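Local coordinates for HAD superfamily hydrolase (Brucella suis biovar 1, PDB 6NQ4), which probably acts as a phosphatase of the haloacid dehalogenase-like hydrolase family, and carries a bound sodium ion, at residues P182-W194 against G268-L280. Numbering follows the deposited sequence.
Sequences PDIMVERGPRLIW and GVHAADYAVNGDL. With EDO (1,2-ethanediol), chain F; EDO (1,2-ethanediol), chain C.
The Y274 ring has L192 CD1 over one face, a CH-pi contact 4.1 Å from the ring centroid, and L280 CB over the opposite face. The backbone O atoms of V269, H270 and G278 lie at its edge. M185 SD approaches obliquely, 5.0 Å from the centroid, in a Met-aromatic contact. The M185 chain bends at its last torsion (chi3 85°), which lays CE over the centre of the W194 ring. At the edge of W194 are I184 CG2, G278 N, A275 O and O1 of an ethanediol. W194 CH2 lies 3.1 Å from V276 O, oblique to the ring.

No direct hydrogen bond joins the segments. A water bridges them instead: it donates to E187 OE2 (2.6 Å) and accepts from A271 N (3.1 Å). M185 N is buried with no partner. A271 CB sits 3.6 Å from V186 CA, against the hairpin backbone. I184 CG2 meets V276 CG2 at 4.0 Å.

D183 OD1 is hydrogen-bonded to N76 ND2, and H270 ND1 to O of D246, a sodium ligand. The hairpin follows strand 177-179 of the inserted sheet; the loop follows core strand 261-265. This is the cap-to-core interface of a HAD-fold hydrolase with a C2-type cap, beside the sodium site.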
ATOM      1  N   PRO A 182       2.996  -3.945  -3.400  1.00 15.92           N
ATOM      2  CA  PRO A 182       4.442  -3.758  -3.610  1.00 16.47           C
ATOM      3  C   PRO A 182       5.310  -3.888  -2.366  1.00 16.48           C
ATOM      4  O   PRO A 182       6.531  -4.020  -2.532  1.00 18.52           O
ATOM      5  CB  PRO A 182       4.529  -2.317  -4.153  1.00 18.20           C
ATOM      6  CG  PRO A 182       3.202  -2.018  -4.694  1.00 18.98           C
ATOM      7  CD  PRO A 182       2.217  -2.783  -3.865  1.00 17.30           C
ATOM      8  N   ASP A 183       4.755  -3.793  -1.154  1.00 16.51           N
ATOM      9  CA  ASP A 183       5.589  -3.840   0.052  1.00 15.91           C
ATOM     10  C   ASP A 183       6.348  -5.167   0.111  1.00 17.02           C
ATOM     11  O   ASP A 183       5.835  -6.211  -0.297  1.00 17.70           O
ATOM     12  CB  ASP A 183       4.723  -3.768   1.320  1.00 17.59           C
ATOM     13  CG  ASP A 183       4.034  -2.406   1.537  1.00 19.46           C
ATOM     14  OD1 ASP A 183       4.291  -1.441   0.788  1.00 20.10           O
ATOM     15  OD2 ASP A 183       3.220  -2.320   2.499  1.00 19.57           O
ATOM     16  N   ILE A 184       7.580  -5.129   0.642  1.00 17.30           N
ATOM     17  CA  ILE A 184       8.331  -6.364   0.861  1.00 18.04           C
ATOM     18  C   ILE A 184       7.915  -7.025   2.169  1.00 16.76           C
ATOM     19  O   ILE A 184       7.685  -8.240   2.227  1.00 16.92           O
ATOM     20  CB  ILE A 184       9.841  -6.073   0.841  1.00 19.85           C
ATOM     21  CG1 ILE A 184      10.237  -5.383  -0.463  1.00 21.96           C
ATOM     22  CG2 ILE A 184      10.648  -7.367   1.122  1.00 20.24           C
ATOM     23  CD1 ILE A 184       9.825  -6.138  -1.686  1.00 23.84           C
ATOM     24  N   MET A 185       7.833  -6.240   3.236  1.00 16.92           N
ATOM     25  CA  MET A 185       7.348  -6.706   4.533  1.00 16.95           C
ATOM     26  C   MET A 185       6.361  -5.687   5.062  1.00 17.13           C
ATOM     27  O   MET A 185       6.283  -4.554   4.574  1.00 17.42           O
ATOM     28  CB  MET A 185       8.471  -6.876   5.577  1.00 19.78           C
ATOM     29  CG  MET A 185       9.597  -7.787   5.115  1.00 20.80           C
ATOM     30  SD  MET A 185      10.613  -8.403   6.478  1.00 24.62           S
ATOM     31  CE  MET A 185       9.616  -9.836   6.948  1.00 26.27           C
ATOM     32  N   VAL A 186       5.602  -6.106   6.071  1.00 15.92           N
ATOM     33  CA  VAL A 186       4.700  -5.227   6.802  1.00 16.05           C
ATOM     34  C   VAL A 186       4.737  -5.630   8.264  1.00 16.28           C
ATOM     35  O   VAL A 186       5.010  -6.785   8.606  1.00 17.04           O
ATOM     36  CB  VAL A 186       3.250  -5.306   6.241  1.00 17.66           C
ATOM     37  CG1 VAL A 186       2.615  -6.659   6.542  1.00 19.67           C
ATOM     38  CG2 VAL A 186       2.363  -4.156   6.753  1.00 18.82           C
ATOM     39  N   GLU A 187       4.468  -4.678   9.134  1.00 16.56           N
ATOM     40  CA  GLU A 187       4.348  -5.027  10.537  1.00 17.64           C
ATOM     41  C   GLU A 187       2.985  -5.652  10.820  1.00 17.56           C
ATOM     42  O   GLU A 187       1.982  -5.386  10.135  1.00 19.03           O
ATOM     43  CB  GLU A 187       4.577  -3.809  11.427  1.00 21.58           C
ATOM     44  CG  GLU A 187       3.604  -2.678  11.162  1.00 23.92           C
ATOM     45  CD  GLU A 187       4.155  -1.690  10.159  1.00 24.99           C
ATOM     46  OE1 GLU A 187       3.864  -1.841   8.938  1.00 21.39           O
ATOM     47  OE2 GLU A 187       4.905  -0.773  10.606  1.00 25.77           O
ATOM     48  N   ARG A 188       2.960  -6.509  11.817  1.00 17.54           N
ATOM     49  CA  ARG A 188       1.718  -7.056  12.356  1.00 17.51           C
ATOM     50  C   ARG A 188       1.947  -7.142  13.858  1.00 17.79           C
ATOM     51  O   ARG A 188       2.577  -8.089  14.347  1.00 19.00           O
ATOM     52  CB  ARG A 188       1.380  -8.414  11.753  1.00 19.10           C
ATOM     53  CG  ARG A 188      -0.066  -8.840  12.060  1.00 20.78           C
ATOM     54  CD  ARG A 188      -0.423 -10.115  11.293  1.00 22.38           C
ATOM     55  NE  ARG A 188      -0.542  -9.851   9.864  1.00 23.35           N
ATOM     56  CZ  ARG A 188      -0.429 -10.783   8.922  1.00 24.82           C
ATOM     57  NH1 ARG A 188      -0.203 -12.041   9.260  1.00 25.34           N
ATOM     58  NH2 ARG A 188      -0.544 -10.453   7.645  1.00 25.98           N
ATOM     59  N   GLY A 189       1.502  -6.114  14.575  1.00 18.54           N
ATOM     60  CA  GLY A 189       1.904  -5.950  15.946  1.00 19.82           C
ATOM     61  C   GLY A 189       3.417  -5.952  16.007  1.00 20.59           C
ATOM     62  O   GLY A 189       4.083  -5.226  15.262  1.00 21.13           O
ATOM     63  N   PRO A 190       3.987  -6.821  16.849  1.00 22.51           N
ATOM     64  CA  PRO A 190       5.445  -6.871  17.002  1.00 22.95           C
ATOM     65  C   PRO A 190       6.162  -7.630  15.903  1.00 21.76           C
ATOM     66  O   PRO A 190       7.400  -7.605  15.879  1.00 24.95           O
ATOM     67  CB  PRO A 190       5.616  -7.615  18.338  1.00 24.38           C
ATOM     68  CG  PRO A 190       4.460  -8.584  18.328  1.00 24.98           C
ATOM     69  CD  PRO A 190       3.310  -7.772  17.747  1.00 24.28           C
ATOM     70  N   ARG A 191       5.443  -8.326  15.027  1.00 20.08           N
ATOM     71  CA  ARG A 191       6.052  -9.191  14.027  1.00 18.80           C
ATOM     72  C   ARG A 191       6.286  -8.437  12.715  1.00 17.62           C
ATOM     73  O   ARG A 191       5.638  -7.422  12.425  1.00 19.36           O
ATOM     74  CB  ARG A 191       5.149 -10.409  13.771  1.00 20.46           C
ATOM     75  CG  ARG A 191       5.047 -11.348  14.979  1.00 24.11           C
ATOM     76  CD  ARG A 191       4.230 -12.637  14.738  1.00 26.34           C
ATOM     77  NE  ARG A 191       2.890 -12.389  14.190  1.00 29.23           N
ATOM     78  CZ  ARG A 191       1.880 -11.839  14.858  1.00 33.73           C
ATOM     79  NH1 ARG A 191       2.026 -11.464  16.125  1.00 36.68           N
ATOM     80  NH2 ARG A 191       0.715 -11.659  14.251  1.00 35.05           N
ATOM     81  N   LEU A 192       7.223  -8.950  11.914  1.00 18.54           N
ATOM     82  CA  LEU A 192       7.384  -8.563  10.512  1.00 18.35           C
ATOM     83  C   LEU A 192       6.929  -9.724   9.641  1.00 18.71           C
ATOM     84  O   LEU A 192       7.308 -10.880   9.892  1.00 20.47           O
ATOM     85  CB  LEU A 192       8.836  -8.183  10.189  1.00 19.25           C
ATOM     86  CG  LEU A 192       9.281  -6.854  10.806  1.00 20.35           C
ATOM     87  CD1 LEU A 192      10.797  -6.712  10.814  1.00 21.13           C
ATOM     88  CD2 LEU A 192       8.651  -5.730  10.022  1.00 21.62           C
ATOM     89  N   ILE A 193       6.096  -9.417   8.647  1.00 17.18           N
ATOM     90  CA  ILE A 193       5.417 -10.403   7.819  1.00 17.41           C
ATOM     91  C   ILE A 193       5.785 -10.151   6.362  1.00 15.55           C
ATOM     92  O   ILE A 193       5.722  -9.010   5.888  1.00 16.24           O
ATOM     93  CB  ILE A 193       3.894 -10.252   8.003  1.00 18.01           C
ATOM     94  CG1 ILE A 193       3.501 -10.379   9.482  1.00 20.67           C
ATOM     95  CG2 ILE A 193       3.145 -11.242   7.144  1.00 18.64           C
ATOM     96  CD1 ILE A 193       3.762 -11.743  10.071  1.00 21.92           C
ATOM     97  N   TRP A 194       6.096 -11.224   5.634  1.00 16.24           N
ATOM     98  CA  TRP A 194       6.415 -11.097   4.218  1.00 16.60           C
ATOM     99  C   TRP A 194       5.156 -10.786   3.414  1.00 17.08           C
ATOM    100  O   TRP A 194       4.085 -11.333   3.691  1.00 18.57           O
ATOM    101  CB  TRP A 194       7.007 -12.408   3.699  1.00 18.10           C
ATOM    102  CG  TRP A 194       8.344 -12.710   4.284  1.00 20.18           C
ATOM    103  CD1 TRP A 194       8.638 -13.687   5.193  1.00 21.71           C
ATOM    104  CD2 TRP A 194       9.567 -12.028   4.010  1.00 22.42           C
ATOM    105  NE1 TRP A 194       9.972 -13.643   5.513  1.00 23.42           N
ATOM    106  CE2 TRP A 194      10.574 -12.647   4.788  1.00 23.26           C
ATOM    107  CE3 TRP A 194       9.913 -10.956   3.188  1.00 22.71           C
ATOM    108  CZ2 TRP A 194      11.906 -12.218   4.774  1.00 25.36           C
ATOM    109  CZ3 TRP A 194      11.238 -10.534   3.172  1.00 25.10           C
ATOM    110  CH2 TRP A 194      12.219 -11.167   3.956  1.00 25.49           C
ATOM    111  N   GLY A 268       8.934   5.346  12.301  1.00 22.21           N
ATOM    112  CA  GLY A 268       8.230   4.150  11.901  1.00 22.09           C
ATOM    113  C   GLY A 268       9.144   2.948  11.754  1.00 22.56           C
ATOM    114  O   GLY A 268      10.372   3.048  11.773  1.00 22.62           O
ATOM    115  N   VAL A 269       8.514   1.783  11.592  1.00 20.31           N
ATOM    116  CA  VAL A 269       9.263   0.556  11.348  1.00 19.94           C
ATOM    117  C   VAL A 269       9.945   0.607   9.989  1.00 19.64           C
ATOM    118  O   VAL A 269      11.010   0.007   9.795  1.00 22.08           O
ATOM    119  CB  VAL A 269       8.337  -0.670  11.474  1.00 18.69           C
ATOM    120  CG1 VAL A 269       9.071  -1.950  11.111  1.00 20.40           C
ATOM    121  CG2 VAL A 269       7.748  -0.754  12.877  1.00 19.59           C
ATOM    122  N   HIS A 270       9.357   1.314   9.024  1.00 21.31           N
ATOM    123  CA  HIS A 270       9.855   1.283   7.649  1.00 20.99           C
ATOM    124  C   HIS A 270       9.823  -0.134   7.086  1.00 21.36           C
ATOM    125  O   HIS A 270      10.722  -0.530   6.342  1.00 22.11           O
ATOM    126  CB  HIS A 270      11.250   1.909   7.503  1.00 22.42           C
ATOM    127  CG  HIS A 270      11.470   3.108   8.363  1.00 23.99           C
ATOM    128  ND1 HIS A 270      10.703   4.249   8.272  1.00 25.22           N
ATOM    129  CD2 HIS A 270      12.387   3.348   9.330  1.00 25.19           C
ATOM    130  CE1 HIS A 270      11.129   5.137   9.154  1.00 25.59           C
ATOM    131  NE2 HIS A 270      12.155   4.615   9.806  1.00 26.43           N
ATOM    132  N   ALA A 271       8.759  -0.886   7.428  1.00 20.28           N
ATOM    133  CA  ALA A 271       8.670  -2.288   7.024  1.00 21.40           C
ATOM    134  C   ALA A 271       8.770  -2.450   5.512  1.00 22.00           C
ATOM    135  O   ALA A 271       9.362  -3.418   5.022  1.00 22.66           O
ATOM    136  CB  ALA A 271       7.383  -2.917   7.563  1.00 19.81           C
ATOM    137  N   ALA A 272       8.184  -1.522   4.747  1.00 22.00           N
ATOM    138  CA  ALA A 272       8.230  -1.637   3.296  1.00 24.33           C
ATOM    139  C   ALA A 272       9.640  -1.508   2.732  1.00 27.86           C
ATOM    140  O   ALA A 272       9.871  -1.898   1.580  1.00 31.98           O
ATOM    141  CB  ALA A 272       7.323  -0.582   2.645  1.00 22.94           C
ATOM    142  N   ASP A 273      10.585  -0.981   3.512  1.00 28.02           N
ATOM    143  CA  ASP A 273      11.965  -0.780   3.078  1.00 29.94           C
ATOM    144  C   ASP A 273      12.885  -1.943   3.443  1.00 31.38           C
ATOM    145  O   ASP A 273      14.080  -1.881   3.133  1.00 31.86           O
ATOM    146  CB  ASP A 273      12.538   0.494   3.714  1.00 30.94           C
ATOM    147  CG  ASP A 273      11.890   1.762   3.196  1.00 32.18           C
ATOM    148  OD1 ASP A 273      11.506   1.804   2.002  1.00 34.07           O
ATOM    149  OD2 ASP A 273      11.786   2.728   3.983  1.00 31.82           O
ATOM    150  N   TYR A 274      12.373  -2.974   4.114  1.00 31.24           N
ATOM    151  CA  TYR A 274      13.181  -4.149   4.425  1.00 32.94           C
ATOM    152  C   TYR A 274      13.483  -4.932   3.150  1.00 33.58           C
ATOM    153  O   TYR A 274      12.715  -4.916   2.184  1.00 34.89           O
ATOM    154  CB  TYR A 274      12.462  -5.044   5.446  1.00 35.59           C
ATOM    155  CG  TYR A 274      12.688  -4.651   6.899  1.00 37.08           C
ATOM    156  CD1 TYR A 274      12.152  -3.476   7.422  1.00 37.75           C
ATOM    157  CD2 TYR A 274      13.423  -5.474   7.758  1.00 38.09           C
ATOM    158  CE1 TYR A 274      12.354  -3.119   8.753  1.00 39.24           C
ATOM    159  CE2 TYR A 274      13.638  -5.120   9.092  1.00 40.36           C
ATOM    160  CZ  TYR A 274      13.095  -3.945   9.582  1.00 41.06           C
ATOM    161  OH  TYR A 274      13.294  -3.582  10.898  1.00 42.09           O
ATOM    162  N   ALA A 275      14.630  -5.598   3.137  1.00 34.12           N
ATOM    163  CA  ALA A 275      15.042  -6.404   1.998  1.00 34.99           C
ATOM    164  C   ALA A 275      14.530  -7.840   2.143  1.00 36.16           C
ATOM    165  O   ALA A 275      14.065  -8.258   3.205  1.00 36.58           O
ATOM    166  CB  ALA A 275      16.566  -6.381   1.860  1.00 35.60           C
ATOM    167  N   VAL A 276      14.632  -8.605   1.051  1.00 37.08           N
ATOM    168  CA  VAL A 276      14.188  -9.998   1.035  1.00 39.31           C
ATOM    169  C   VAL A 276      15.023 -10.903   1.936  1.00 40.66           C
ATOM    170  O   VAL A 276      14.600 -12.024   2.247  1.00 41.67           O
ATOM    171  CB  VAL A 276      14.048 -10.489  -0.427  1.00 40.08           C
ATOM    172  CG1 VAL A 276      13.688 -11.976  -0.499  1.00 41.79           C
ATOM    173  CG2 VAL A 276      12.996  -9.666  -1.147  1.00 39.12           C
ATOM    174  N   ASN A 277      16.182 -10.445   2.400  1.00 40.61           N
ATOM    175  CA  ASN A 277      16.919 -11.178   3.423  1.00 41.08           C
ATOM    176  C   ASN A 277      16.550 -10.750   4.839  1.00 39.34           C
ATOM    177  O   ASN A 277      17.170 -11.219   5.798  1.00 39.04           O
ATOM    178  CB  ASN A 277      18.430 -11.068   3.194  1.00 42.64           C
ATOM    179  CG  ASN A 277      18.965  -9.676   3.461  1.00 44.30           C
ATOM    180  OD1 ASN A 277      18.207  -8.708   3.565  1.00 44.38           O
ATOM    181  ND2 ASN A 277      20.288  -9.568   3.570  1.00 46.01           N
ATOM    182  N   GLY A 278      15.564  -9.870   4.993  1.00 37.59           N
ATOM    183  CA  GLY A 278      15.145  -9.425   6.303  1.00 36.70           C
ATOM    184  C   GLY A 278      15.951  -8.290   6.898  1.00 37.83           C
ATOM    185  O   GLY A 278      15.730  -7.948   8.068  1.00 37.16           O
ATOM    186  N   ASP A 279      16.875  -7.700   6.138  1.00 38.35           N
ATOM    187  CA  ASP A 279      17.687  -6.583   6.599  1.00 39.48           C
ATOM    188  C   ASP A 279      17.060  -5.253   6.197  1.00 36.81           C
ATOM    189  O   ASP A 279      16.475  -5.129   5.115  1.00 36.16           O
ATOM    190  CB  ASP A 279      19.081  -6.652   5.977  1.00 43.24           C
ATOM    191  CG  ASP A 279      20.041  -7.536   6.760  1.00 48.34           C
ATOM    192  OD1 ASP A 279      19.666  -8.066   7.827  1.00 49.71           O
ATOM    193  OD2 ASP A 279      21.187  -7.692   6.296  1.00 51.20           O
ATOM    194  N   LEU A 280      17.205  -4.255   7.064  1.00 37.19           N
ATOM    195  CA  LEU A 280      16.845  -2.873   6.769  1.00 37.84           C
ATOM    196  C   LEU A 280      18.116  -2.046   6.625  1.00 41.35           C
ATOM    197  O   LEU A 280      18.951  -2.025   7.535  1.00 41.07           O
ATOM    198  CB  LEU A 280      15.990  -2.283   7.894  1.00 36.33           C
ATOM    199  CG  LEU A 280      15.625  -0.795   7.766  1.00 35.59           C
ATOM    200  CD1 LEU A 280      14.643  -0.554   6.616  1.00 35.94           C
ATOM    201  CD2 LEU A 280      15.077  -0.229   9.075  1.00 36.15           C
TER
HETATM  202  C1  EDO F 304       6.674 -15.397   8.709  1.00 28.38           C
HETATM  203  O1  EDO F 304       7.665 -16.078   7.927  1.00 30.10           O
HETATM  204  C2  EDO F 304       6.631 -13.937   8.275  1.00 27.61           C
HETATM  205  O2  EDO F 304       5.911 -13.796   7.025  1.00 25.48           O
HETATM  206  C1  EDO C 301      -0.737  -4.347   4.381  1.00 26.14           C
HETATM  207  O1  EDO C 301      -0.990  -5.715   4.021  1.00 30.25           O
HETATM  208  C2  EDO C 301       0.216  -3.723   3.365  1.00 23.76           C
HETATM  209  O2  EDO C 301       1.509  -4.373   3.375  1.00 19.49           O
HETATM  210  O   HOH W   1       6.210   0.298   8.621  1.00 19.00           O